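Local atomic coordinates of inactive glucansucrase (Lactobacillus reuteri, PDB entry 5JBD), a protein that is an inactive glucansucrase of glycoside hydrolase family 70, is built round a circularly permuted TIM-type barrel and binds a calcium ion. Residues 92-97 with 127-132; 458-463 with 645-650. All coordinates share one frame; numbering follows the deposited sequence.

Interaction 1 (92-97 with 127-132); sequences VQAQFI and TVLANM
L129 reaches across to helix 90-101 between Q93, A94 and I97, and its branches divide the work. CD1 lies against the amide oxygen OE1 of Q93 at 3.8 Å, while CD2 faces the methyl of A94, with CB of A94 4.1 Å from CD2 of L129. CG of L129 stands anti to its own carbonyl carbon (chi1 -73°), and this carries both methyls forward to helix 90-101. Q93 comes from helix 90-101 as a straight arm, CG anti to the backbone N and the chain extended beyond it, and it crosses L129 at a slant. Its amide therefore ends beside the backbone of helix 126-147: NE2 of Q93 is 3.7 Å from the carbonyl O of L129, a van der Waals approach with no hydrogen bond across the pair. The two segments run in broadly the same direction, with their axes 38° apart and 10.4 Å at closest approach, in a helical cluster far from the barrel that probably corresponds to domain IV of family 70 enzymes. Helix 151-162 covers another side of helix 90-101, where F160 meets the ring of F96 edge-to-face. One turn on from Q93, I97 sends CD1 against the backbone of helix 126-147: CD1 of I97 sits 3.7 Å from the carbonyl O of L129. The same methyl touches M132 at CB, I97 CD1 to M132 CB being 4.0 Å, and the two side chains cross at about a right angle. M132 offers this CB alone to I97, as its extended thioether chain leads off from helix 90-101.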
loop_
_atom_site.group_PDB
_atom_site.type_symbol
_atom_site.label_atom_id
_atom_site.label_comp_id
_atom_site.label_asym_id
_atom_site.label_seq_id
_atom_site.Cartn_x
_atom_site.Cartn_y
_atom_site.Cartn_z
ATOM N N VAL A 92 3.944 -37.950 -12.320
ATOM C CA VAL A 92 4.170 -37.466 -10.951
ATOM C C VAL A 92 4.295 -38.633 -9.962
ATOM O O VAL A 92 5.076 -38.562 -9.016
ATOM C CB VAL A 92 3.073 -36.444 -10.524
ATOM C CG1 VAL A 92 3.248 -35.996 -9.071
ATOM C CG2 VAL A 92 3.098 -35.228 -11.454
ATOM N N GLN A 93 3.557 -39.714 -10.204
ATOM C CA GLN A 93 3.693 -40.934 -9.417
ATOM C C GLN A 93 5.127 -41.454 -9.480
ATOM O O GLN A 93 5.734 -41.765 -8.448
ATOM C CB GLN A 93 2.705 -42.005 -9.910
ATOM C CG GLN A 93 2.732 -43.328 -9.140
ATOM C CD GLN A 93 1.791 -44.373 -9.715
ATOM O OE1 GLN A 93 1.340 -44.247 -10.839
ATOM N NE2 GLN A 93 1.496 -45.408 -8.940
ATOM N N ALA A 94 5.663 -41.553 -10.693
ATOM C CA ALA A 94 7.039 -42.017 -10.879
ATOM C C ALA A 94 8.018 -41.041 -10.230
ATOM O O ALA A 94 8.981 -41.480 -9.604
ATOM C CB ALA A 94 7.356 -42.221 -12.355
ATOM N N GLN A 95 7.742 -39.736 -10.324
ATOM C CA GLN A 95 8.558 -38.729 -9.624
ATOM C C GLN A 95 8.531 -38.887 -8.106
ATOM O O GLN A 95 9.572 -38.781 -7.452
ATOM C CB GLN A 95 8.127 -37.305 -9.953
ATOM C CG GLN A 95 8.449 -36.804 -11.354
ATOM C CD GLN A 95 7.899 -35.407 -11.561
ATOM O OE1 GLN A 95 8.225 -34.492 -10.812
ATOM N NE2 GLN A 95 7.032 -35.243 -12.555
ATOM N N PHE A 96 7.348 -39.156 -7.553
ATOM C CA PHE A 96 7.212 -39.399 -6.112
ATOM C C PHE A 96 8.081 -40.564 -5.661
ATOM O O PHE A 96 8.812 -40.455 -4.674
ATOM C CB PHE A 96 5.752 -39.653 -5.738
ATOM C CG PHE A 96 5.543 -39.940 -4.282
ATOM C CD1 PHE A 96 5.458 -38.897 -3.362
ATOM C CD2 PHE A 96 5.416 -41.242 -3.826
ATOM C CE1 PHE A 96 5.262 -39.150 -2.018
ATOM C CE2 PHE A 96 5.229 -41.506 -2.475
ATOM C CZ PHE A 96 5.150 -40.456 -1.571
ATOM N N ILE A 97 8.011 -41.667 -6.398
ATOM C CA ILE A 97 8.777 -42.880 -6.082
ATOM C C ILE A 97 10.283 -42.597 -6.118
ATOM O O ILE A 97 10.999 -42.894 -5.151
ATOM C CB ILE A 97 8.380 -44.062 -7.018
ATOM C CG1 ILE A 97 6.930 -44.496 -6.730
ATOM C CG2 ILE A 97 9.318 -45.258 -6.839
ATOM C CD1 ILE A 97 6.285 -45.336 -7.821
ATOM N N THR A 127 1.147 -51.616 -13.639
ATOM C CA THR A 127 1.193 -52.535 -12.500
ATOM C C THR A 127 2.558 -52.508 -11.781
ATOM O O THR A 127 2.609 -52.694 -10.567
ATOM C CB THR A 127 0.802 -53.983 -12.886
ATOM O OG1 THR A 127 1.626 -54.441 -13.958
ATOM C CG2 THR A 127 -0.666 -54.055 -13.311
ATOM N N VAL A 128 3.641 -52.241 -12.516
ATOM C CA VAL A 128 4.974 -52.062 -11.908
ATOM C C VAL A 128 5.013 -50.808 -11.011
ATOM O O VAL A 128 5.509 -50.879 -9.882
ATOM C CB VAL A 128 6.103 -52.000 -12.975
ATOM C CG1 VAL A 128 7.444 -51.574 -12.363
ATOM C CG2 VAL A 128 6.237 -53.347 -13.674
ATOM N N LEU A 129 4.507 -49.680 -11.512
ATOM C CA LEU A 129 4.435 -48.443 -10.705
ATOM C C LEU A 129 3.571 -48.630 -9.457
ATOM O O LEU A 129 3.932 -48.163 -8.379
ATOM C CB LEU A 129 3.893 -47.252 -11.510
ATOM C CG LEU A 129 4.781 -46.606 -12.571
ATOM C CD1 LEU A 129 4.035 -45.448 -13.215
ATOM C CD2 LEU A 129 6.106 -46.129 -11.994
ATOM N N ALA A 130 2.432 -49.307 -9.608
ATOM C CA ALA A 130 1.527 -49.553 -8.484
ATOM C C ALA A 130 2.226 -50.393 -7.424
ATOM O O ALA A 130 2.166 -50.086 -6.237
ATOM C CB ALA A 130 0.254 -50.239 -8.962
ATOM N N ASN A 131 2.902 -51.448 -7.873
ATOM C CA ASN A 131 3.660 -52.326 -6.994
ATOM C C ASN A 131 4.801 -51.604 -6.274
ATOM O O ASN A 131 4.967 -51.790 -5.066
ATOM C CB ASN A 131 4.172 -53.535 -7.783
ATOM C CG ASN A 131 4.816 -54.584 -6.913
ATOM O OD1 ASN A 131 6.043 -54.708 -6.873
ATOM N ND2 ASN A 131 3.998 -55.357 -6.220
ATOM N N MET A 132 5.563 -50.781 -6.994
ATOM C CA MET A 132 6.598 -49.953 -6.361
ATOM C C MET A 132 5.992 -48.971 -5.345
ATOM O O MET A 132 6.532 -48.806 -4.254
ATOM C CB MET A 132 7.420 -49.185 -7.399
ATOM C CG MET A 132 8.307 -50.075 -8.251
ATOM S SD MET A 132 9.203 -49.124 -9.493
ATOM C CE MET A 132 10.632 -50.162 -9.810
#

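Interaction 2 (458-463 with 645-650); sequences DTVPQV and AALDSH
With chi1 of D648 at -74°, CG lies anti to the carbonyl carbon, and the carboxylate reaches the backbone N-H groups of D458 and T459. OD2 of D648 accepts the N-H of D458 at 3.0 Å from the syn side, 34° out of the carboxylate plane; the bond is fairly straight at 161°. OD1 of D648 takes the N-H of T459 in a weaker, bent bond of 3.1 Å. V460 has CG1 anti to its backbone N, which spreads its methyls over two parts of 645-650: CG2 of V460 meets CG of L647 at 3.9 Å, while CG1 packs on CB and the carbonyl of H650. Strand 460-464 belongs to the parallel sheet of the TIM-type barrel, and 645-650 leads into its neighbour, strand 652-654, so D648 grips the loop just before one barrel strand from the short helical turn before the next. The carboxylates of D458 and D648 stay 4.4 Å apart between OD1 of D458 and OD2 of D648, and a water donates to both these oxygens, which would ease their mutual repulsion. S643 also bonds OD1 of D458, and H650 turns its ND1 to D688.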
loop_
_atom_site.group_PDB
_atom_site.type_symbol
_atom_site.label_atom_id
_atom_site.label_comp_id
_atom_site.label_asym_id
_atom_site.label_seq_id
_atom_site.Cartn_x
_atom_site.Cartn_y
_atom_site.Cartn_z
ATOM N N ASP A 458 -1.929 27.334 -3.620
ATOM C CA ASP A 458 -2.900 26.381 -4.129
ATOM C C ASP A 458 -2.416 24.932 -3.993
ATOM O O ASP A 458 -2.373 24.168 -4.968
ATOM C CB ASP A 458 -3.333 26.736 -5.561
ATOM C CG ASP A 458 -4.267 27.944 -5.598
ATOM O OD1 ASP A 458 -5.301 27.925 -4.904
ATOM O OD2 ASP A 458 -3.951 28.911 -6.314
ATOM N N THR A 459 -2.023 24.595 -2.770
ATOM C CA THR A 459 -1.739 23.223 -2.391
ATOM C C THR A 459 -1.693 23.040 -0.878
ATOM O O THR A 459 -1.434 23.984 -0.141
ATOM C CB THR A 459 -0.386 22.711 -3.009
ATOM O OG1 THR A 459 -0.300 21.286 -2.870
ATOM C CG2 THR A 459 0.807 23.358 -2.352
ATOM N N VAL A 460 -1.942 21.809 -0.423
ATOM C CA VAL A 460 -1.587 21.400 0.928
ATOM C C VAL A 460 -0.314 20.551 0.811
ATOM O O VAL A 460 -0.374 19.409 0.368
ATOM C CB VAL A 460 -2.719 20.607 1.627
ATOM C CG1 VAL A 460 -2.297 20.218 3.044
ATOM C CG2 VAL A 460 -4.008 21.421 1.638
ATOM N N PRO A 461 0.850 21.118 1.176
ATOM C CA PRO A 461 2.080 20.337 1.089
ATOM C C PRO A 461 2.148 19.259 2.161
ATOM O O PRO A 461 1.630 19.467 3.275
ATOM C CB PRO A 461 3.159 21.373 1.325
ATOM C CG PRO A 461 2.530 22.346 2.260
ATOM C CD PRO A 461 1.097 22.437 1.794
ATOM N N GLN A 462 2.785 18.135 1.807
ATOM C CA GLN A 462 2.986 17.010 2.699
ATOM C C GLN A 462 4.486 16.753 2.874
ATOM O O GLN A 462 5.171 16.471 1.898
ATOM C CB GLN A 462 2.262 15.778 2.149
ATOM C CG GLN A 462 2.547 14.432 2.824
ATOM C CD GLN A 462 3.384 13.497 1.944
ATOM O OE1 GLN A 462 2.913 13.042 0.906
ATOM N NE2 GLN A 462 4.618 13.215 2.356
ATOM N N VAL A 463 4.959 16.849 4.121
ATOM C CA VAL A 463 6.351 16.571 4.498
ATOM C C VAL A 463 6.490 15.075 4.857
ATOM O O VAL A 463 5.534 14.467 5.371
ATOM C CB VAL A 463 6.774 17.464 5.685
ATOM C CG1 VAL A 463 8.194 17.138 6.138
ATOM C CG2 VAL A 463 6.644 18.940 5.329
ATOM N N ALA A 645 -6.792 30.627 0.415
ATOM C CA ALA A 645 -5.844 30.924 1.489
ATOM C C ALA A 645 -6.052 30.090 2.768
ATOM O O ALA A 645 -5.072 29.740 3.469
ATOM C CB ALA A 645 -5.870 32.420 1.807
ATOM N N ALA A 646 -7.303 29.740 3.079
ATOM C CA ALA A 646 -7.559 28.928 4.273
ATOM C C ALA A 646 -7.072 27.494 4.089
ATOM O O ALA A 646 -6.386 26.957 4.965
ATOM C CB ALA A 646 -9.025 28.964 4.667
ATOM N N LEU A 647 -7.395 26.872 2.962
ATOM C CA LEU A 647 -6.932 25.501 2.722
ATOM C C LEU A 647 -5.402 25.467 2.605
ATOM O O LEU A 647 -4.759 24.535 3.120
ATOM C CB LEU A 647 -7.563 24.905 1.468
ATOM C CG LEU A 647 -7.316 23.401 1.288
ATOM C CD1 LEU A 647 -8.042 22.606 2.367
ATOM C CD2 LEU A 647 -7.774 22.937 -0.079
ATOM N N ASP A 648 -4.838 26.481 1.950
ATOM C CA ASP A 648 -3.366 26.630 1.815
ATOM C C ASP A 648 -2.647 26.750 3.147
ATOM O O ASP A 648 -1.459 26.436 3.231
ATOM C CB ASP A 648 -2.984 27.878 0.980
ATOM C CG ASP A 648 -3.233 27.728 -0.508
ATOM O OD1 ASP A 648 -3.575 26.636 -0.989
ATOM O OD2 ASP A 648 -3.040 28.731 -1.238
ATOM N N SER A 649 -3.335 27.241 4.184
ATOM C CA SER A 649 -2.744 27.315 5.531
ATOM C C SER A 649 -2.428 25.936 6.187
ATOM O O SER A 649 -1.681 25.871 7.166
ATOM C CB SER A 649 -3.628 28.177 6.457
ATOM O OG SER A 649 -3.792 29.492 5.949
ATOM N N HIS A 650 -2.978 24.848 5.636
ATOM C CA HIS A 650 -2.710 23.493 6.130
ATOM C C HIS A 650 -1.394 22.928 5.598
ATOM O O HIS A 650 -0.894 23.339 4.526
ATOM C CB HIS A 650 -3.865 22.557 5.769
ATOM C CG HIS A 650 -5.151 22.934 6.432
ATOM N ND1 HIS A 650 -5.771 22.138 7.370
ATOM C CD2 HIS A 650 -5.905 24.056 6.336
ATOM C CE1 HIS A 650 -6.852 22.755 7.818
ATOM N NE2 HIS A 650 -6.953 23.920 7.211
HETATM O O HOH W 1 -5.016 29.810 -2.903
#

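Overall arrangement
Interaction 1 closes before interaction 2 opens along the chain, and the two lie on opposite sides of its centre, with their own centres 71 Å apart and nearest atoms about 49 Å apart. They share no helix, strand or sheet. Interaction 1 joins helices 90-101 and 126-147 in a peripheral helical cluster, whereas interaction 2 is buried where the entry to strand 460-464 meets the turn before its neighbour 652-654. Between these two barrel strands is inserted most of an antiparallel sheet, consistent with domain C, as in the circularly permuted barrel of family 70. Interaction 1 spans only 29 intervening residues and is local packing within its cluster.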